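Local coordinates for fervidolysin (Fervidobacterium pennivorans, PDB 1R6V), which degrades keratin into peptides as a subtilisin-like serine endopeptidase, allowing the bacterium to grow on native feathers, at residues G242-I254 / H266-A280. The protein carries 1 engineered substitution. Residues are numbered along the deposited sequence; the frame is centred on the assembly and turned at random.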
loop_
_atom_site.group_PDB
_atom_site.type_symbol
_atom_site.label_atom_id
_atom_site.label_comp_id
_atom_site.label_asym_id
_atom_site.label_seq_id
_atom_site.Cartn_x
_atom_site.Cartn_y
_atom_site.Cartn_z
ATOM N N GLY A 242 5.032 -13.193 -13.499
ATOM C CA GLY A 242 6.076 -12.262 -13.875
ATOM C C GLY A 242 6.264 -11.110 -12.903
ATOM O O GLY A 242 7.250 -10.373 -13.009
ATOM N N TYR A 243 5.339 -10.947 -11.960
ATOM C CA TYR A 243 5.469 -9.852 -10.990
ATOM C C TYR A 243 6.762 -10.095 -10.216
ATOM O O TYR A 243 6.975 -11.197 -9.706
ATOM C CB TYR A 243 4.289 -9.823 -10.017
ATOM C CG TYR A 243 4.384 -8.686 -9.027
ATOM C CD1 TYR A 243 4.555 -7.375 -9.473
ATOM C CD2 TYR A 243 4.306 -8.913 -7.656
ATOM C CE1 TYR A 243 4.650 -6.310 -8.580
ATOM C CE2 TYR A 243 4.398 -7.856 -6.750
ATOM C CZ TYR A 243 4.573 -6.554 -7.227
ATOM O OH TYR A 243 4.681 -5.513 -6.323
ATOM N N VAL A 244 7.609 -9.071 -10.103
ATOM C CA VAL A 244 8.894 -9.219 -9.429
ATOM C C VAL A 244 8.836 -9.205 -7.908
ATOM O O VAL A 244 9.827 -9.522 -7.259
ATOM C CB VAL A 244 9.914 -8.144 -9.913
ATOM C CG1 VAL A 244 10.116 -8.276 -11.412
ATOM C CG2 VAL A 244 9.422 -6.734 -9.568
ATOM N N GLY A 245 7.687 -8.850 -7.342
ATOM C CA GLY A 245 7.568 -8.816 -5.892
ATOM C C GLY A 245 7.554 -7.392 -5.351
ATOM O O GLY A 245 8.160 -6.491 -5.941
ATOM N N ASP A 246 6.879 -7.190 -4.226
ATOM C CA ASP A 246 6.787 -5.856 -3.633
ATOM C C ASP A 246 8.166 -5.305 -3.266
ATOM O O ASP A 246 8.403 -4.086 -3.338
ATOM C CB ASP A 246 5.901 -5.877 -2.390
ATOM C CG ASP A 246 4.424 -6.082 -2.706
ATOM O OD1 ASP A 246 4.000 -5.881 -3.861
ATOM O OD2 ASP A 246 3.679 -6.432 -1.768
ATOM N N ASP A 247 9.075 -6.194 -2.870
ATOM C CA ASP A 247 10.421 -5.772 -2.529
ATOM C C ASP A 247 11.187 -5.277 -3.759
ATOM O O ASP A 247 11.824 -4.228 -3.694
ATOM C CB ASP A 247 11.192 -6.906 -1.799
ATOM C CG ASP A 247 11.145 -8.244 -2.534
ATOM O OD1 ASP A 247 10.261 -8.448 -3.392
ATOM O OD2 ASP A 247 11.999 -9.111 -2.231
ATOM N N TYR A 248 11.116 -5.986 -4.884
ATOM C CA TYR A 248 11.843 -5.517 -6.055
ATOM C C TYR A 248 11.183 -4.284 -6.686
ATOM O O TYR A 248 11.874 -3.449 -7.266
ATOM C CB TYR A 248 12.039 -6.647 -7.076
ATOM C CG TYR A 248 13.043 -7.687 -6.599
ATOM C CD1 TYR A 248 12.624 -8.881 -6.020
ATOM C CD2 TYR A 248 14.411 -7.444 -6.681
ATOM C CE1 TYR A 248 13.556 -9.815 -5.529
ATOM C CE2 TYR A 248 15.348 -8.367 -6.195
ATOM C CZ TYR A 248 14.913 -9.543 -5.623
ATOM O OH TYR A 248 15.832 -10.446 -5.142
ATOM N N VAL A 249 9.865 -4.160 -6.565
ATOM C CA VAL A 249 9.194 -2.963 -7.078
ATOM C C VAL A 249 9.690 -1.760 -6.250
ATOM O O VAL A 249 10.013 -0.706 -6.804
ATOM C CB VAL A 249 7.655 -3.065 -6.966
ATOM C CG1 VAL A 249 7.021 -1.697 -7.286
ATOM C CG2 VAL A 249 7.135 -4.121 -7.970
ATOM N N ALA A 250 9.748 -1.914 -4.927
ATOM C CA ALA A 250 10.254 -0.836 -4.081
ATOM C C ALA A 250 11.675 -0.453 -4.532
ATOM O O ALA A 250 12.016 0.733 -4.625
ATOM C CB ALA A 250 10.243 -1.263 -2.588
ATOM N N ALA A 251 12.510 -1.453 -4.810
ATOM C CA ALA A 251 13.872 -1.178 -5.280
ATOM C C ALA A 251 13.829 -0.380 -6.580
ATOM O O ALA A 251 14.612 0.542 -6.764
ATOM C CB ALA A 251 14.629 -2.481 -5.517
ATOM N N GLY A 252 12.929 -0.758 -7.491
ATOM C CA GLY A 252 12.815 -0.040 -8.756
ATOM C C GLY A 252 12.317 1.392 -8.588
ATOM O O GLY A 252 12.768 2.303 -9.291
ATOM N N ILE A 253 11.384 1.593 -7.659
ATOM C CA ILE A 253 10.836 2.930 -7.402
ATOM C C ILE A 253 11.908 3.799 -6.768
ATOM O O ILE A 253 12.069 4.970 -7.118
ATOM C CB ILE A 253 9.607 2.859 -6.472
ATOM C CG1 ILE A 253 8.404 2.343 -7.277
ATOM C CG2 ILE A 253 9.290 4.238 -5.855
ATOM C CD1 ILE A 253 7.196 1.991 -6.402
ATOM N N ILE A 254 12.658 3.209 -5.848
ATOM C CA ILE A 254 13.744 3.955 -5.204
ATOM C C ILE A 254 14.818 4.318 -6.248
ATOM O O ILE A 254 15.331 5.442 -6.283
ATOM C CB ILE A 254 14.390 3.132 -4.059
ATOM C CG1 ILE A 254 13.600 3.288 -2.747
ATOM C CG2 ILE A 254 15.799 3.686 -3.771
ATOM C CD1 ILE A 254 12.108 3.010 -2.807
ATOM N N HIS A 266 1.900 4.000 -13.241
ATOM C CA HIS A 266 1.631 2.660 -12.686
ATOM C C HIS A 266 0.255 2.136 -13.080
ATOM O O HIS A 266 -0.744 2.828 -12.873
ATOM C CB HIS A 266 1.607 2.685 -11.155
ATOM C CG HIS A 266 2.869 3.175 -10.522
ATOM N ND1 HIS A 266 3.907 2.330 -10.172
ATOM C CD2 HIS A 266 3.256 4.424 -10.172
ATOM C CE1 HIS A 266 4.883 3.050 -9.637
ATOM N NE2 HIS A 266 4.511 4.322 -9.625
ATOM N N SER A 267 0.184 0.923 -13.615
ATOM C CA SER A 267 -1.124 0.344 -13.921
ATOM C C SER A 267 -1.087 -1.115 -13.501
ATOM O O SER A 267 -1.152 -2.031 -14.329
ATOM C CB SER A 267 -1.457 0.476 -15.404
ATOM O OG SER A 267 -1.724 1.843 -15.707
ATOM N N TRP A 268 -0.956 -1.310 -12.195
ATOM C CA TRP A 268 -0.901 -2.629 -11.582
ATOM C C TRP A 268 -1.420 -2.526 -10.159
ATOM O O TRP A 268 -1.593 -1.429 -9.621
ATOM C CB TRP A 268 0.541 -3.139 -11.562
ATOM C CG TRP A 268 1.508 -2.194 -10.832
ATOM C CD1 TRP A 268 2.110 -1.073 -11.344
ATOM C CD2 TRP A 268 1.938 -2.290 -9.467
ATOM N NE1 TRP A 268 2.895 -0.467 -10.371
ATOM C CE2 TRP A 268 2.800 -1.193 -9.216
ATOM C CE3 TRP A 268 1.678 -3.197 -8.425
ATOM C CZ2 TRP A 268 3.399 -0.981 -7.972
ATOM C CZ3 TRP A 268 2.276 -2.986 -7.193
ATOM C CH2 TRP A 268 3.128 -1.883 -6.976
ATOM N N GLY A 269 -1.677 -3.668 -9.537
ATOM C CA GLY A 269 -2.136 -3.624 -8.172
ATOM C C GLY A 269 -2.560 -4.945 -7.591
ATOM O O GLY A 269 -2.539 -5.973 -8.267
ATOM N N GLY A 270 -2.953 -4.891 -6.326
ATOM C CA GLY A 270 -3.388 -6.076 -5.610
ATOM C C GLY A 270 -4.050 -5.707 -4.298
ATOM O O GLY A 270 -3.955 -4.571 -3.836
ATOM N N TRP A 271 -4.716 -6.681 -3.685
ATOM C CA TRP A 271 -5.422 -6.479 -2.425
ATOM C C TRP A 271 -4.542 -6.092 -1.222
ATOM O O TRP A 271 -4.926 -5.265 -0.385
ATOM C CB TRP A 271 -6.199 -7.765 -2.072
ATOM C CG TRP A 271 -6.633 -7.841 -0.632
ATOM C CD1 TRP A 271 -7.750 -7.289 -0.081
ATOM C CD2 TRP A 271 -5.909 -8.447 0.456
ATOM N NE1 TRP A 271 -7.767 -7.506 1.276
ATOM C CE2 TRP A 271 -6.651 -8.212 1.632
ATOM C CE3 TRP A 271 -4.708 -9.157 0.543
ATOM C CZ2 TRP A 271 -6.227 -8.664 2.889
ATOM C CZ3 TRP A 271 -4.284 -9.608 1.794
ATOM C CH2 TRP A 271 -5.044 -9.358 2.948
ATOM N N GLY A 272 -3.358 -6.679 -1.149
ATOM C CA GLY A 272 -2.491 -6.454 -0.002
ATOM C C GLY A 272 -1.997 -5.069 0.352
ATOM O O GLY A 272 -1.415 -4.395 -0.488
ATOM N N TYR A 273 -2.236 -4.645 1.596
ATOM C CA TYR A 273 -1.743 -3.347 2.067
ATOM C C TYR A 273 -0.312 -3.654 2.459
ATOM O O TYR A 273 -0.071 -4.419 3.394
ATOM C CB TYR A 273 -2.479 -2.879 3.322
ATOM C CG TYR A 273 -2.093 -1.487 3.785
ATOM C CD1 TYR A 273 -2.871 -0.387 3.449
ATOM C CD2 TYR A 273 -0.967 -1.274 4.590
ATOM C CE1 TYR A 273 -2.557 0.884 3.907
ATOM C CE2 TYR A 273 -0.642 0.001 5.054
ATOM C CZ TYR A 273 -1.453 1.074 4.707
ATOM O OH TYR A 273 -1.178 2.333 5.188
ATOM N N SER A 274 0.636 -3.054 1.759
ATOM C CA SER A 274 2.049 -3.307 2.036
ATOM C C SER A 274 2.696 -2.110 2.693
ATOM O O SER A 274 2.615 -0.995 2.171
ATOM C CB SER A 274 2.772 -3.627 0.718
ATOM O OG SER A 274 4.185 -3.559 0.836
ATOM N N TYR A 275 3.329 -2.321 3.842
ATOM C CA TYR A 275 4.006 -1.205 4.491
ATOM C C TYR A 275 5.231 -0.818 3.696
ATOM O O TYR A 275 5.645 0.352 3.672
ATOM C CB TYR A 275 4.402 -1.559 5.914
ATOM C CG TYR A 275 3.224 -1.490 6.853
ATOM C CD1 TYR A 275 2.370 -2.576 7.010
ATOM C CD2 TYR A 275 2.953 -0.322 7.572
ATOM C CE1 TYR A 275 1.276 -2.507 7.868
ATOM C CE2 TYR A 275 1.857 -0.245 8.432
ATOM C CZ TYR A 275 1.032 -1.348 8.572
ATOM O OH TYR A 275 -0.019 -1.302 9.457
ATOM N N THR A 276 5.837 -1.810 3.055
ATOM C CA THR A 276 7.005 -1.561 2.230
ATOM C C THR A 276 6.648 -0.709 1.022
ATOM O O THR A 276 7.342 0.263 0.708
ATOM C CB THR A 276 7.621 -2.885 1.743
ATOM O OG1 THR A 276 8.102 -3.602 2.877
ATOM C CG2 THR A 276 8.807 -2.632 0.782
ATOM N N MET A 277 5.560 -1.062 0.341
ATOM C CA MET A 277 5.167 -0.283 -0.830
ATOM C C MET A 277 4.743 1.138 -0.439
ATOM O O MET A 277 4.974 2.091 -1.193
ATOM C CB MET A 277 4.033 -0.975 -1.592
ATOM C CG MET A 277 3.853 -0.419 -3.021
ATOM S SD MET A 277 5.313 -0.641 -4.144
ATOM C CE MET A 277 5.421 -2.594 -4.073
ATOM N N LYS A 278 4.132 1.270 0.737
ATOM C CA LYS A 278 3.686 2.569 1.256
ATOM C C LYS A 278 4.942 3.416 1.409
ATOM O O LYS A 278 5.010 4.569 0.974
ATOM C CB LYS A 278 3.024 2.389 2.633
ATOM C CG LYS A 278 2.531 3.676 3.322
ATOM C CD LYS A 278 1.198 4.113 2.758
ATOM C CE LYS A 278 0.515 5.155 3.642
ATOM N NZ LYS A 278 1.213 6.482 3.662
ATOM N N GLU A 279 5.954 2.812 2.023
ATOM C CA GLU A 279 7.217 3.520 2.239
ATOM C C GLU A 279 7.872 3.950 0.935
ATOM O O GLU A 279 8.430 5.041 0.832
ATOM C CB GLU A 279 8.209 2.645 3.013
ATOM C CG GLU A 279 7.967 2.544 4.485
ATOM C CD GLU A 279 8.070 3.890 5.194
ATOM O OE1 GLU A 279 9.158 4.496 5.243
ATOM O OE2 GLU A 279 7.048 4.334 5.711
ATOM N N ALA A 280 7.818 3.088 -0.075
ATOM C CA ALA A 280 8.419 3.412 -1.356
ATOM C C ALA A 280 7.668 4.557 -2.052
ATOM O O ALA A 280 8.281 5.461 -2.625
ATOM C CB ALA A 280 8.430 2.182 -2.236
HETATM O O HOH W 1 4.611 -6.153 0.770
#
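Met277 packs against Asp246, Val249 and Ile253 in a buried helix-helix contact of the catalytic domain, where helix segments 246-254 and 275-280 run almost parallel, their axes 9.3 Å apart at closest approach and 7° from parallel. CG of Met277 stands anti to the backbone N (chi1 -164°), and bends at chi2 and chi3 bring the thioether across to the other helix: CE lies 3.4 Å from Asp246 O, and SD 3.7 Å from Val249 CG1. One turn on, the small side chain of Ala280 permits close approach, its CB 3.9 Å from Ala250 CB, with Ile254 CD1 beside it. Strand 263-269 runs between the two helices in sequence and pairs in parallel with strands 157-162 and 290-294, so the helices belong to the alpha/beta core of the subtilisin fold. From this strand the Trp268 indole meets Val249 and Tyr243 obliquely, the Tyr243 and Trp268 ring planes inclined at 34°. Trp268 NE1 donates to His266 ND1 (3.0 Å), close to the imidazole plane, which ties the indole to its own strand near Asp162, the inferred charge-relay aspartate. Tyr243 OH donates to the anti lone pair of Asp246 OD1 at 2.6 Å, and Arg98 forms a salt bridge with that same oxygen. A water donates to Asp246 OD2 and bonds to Ser274 OG; this N-cap hydroxyl accepts a capping bond from Met277 N.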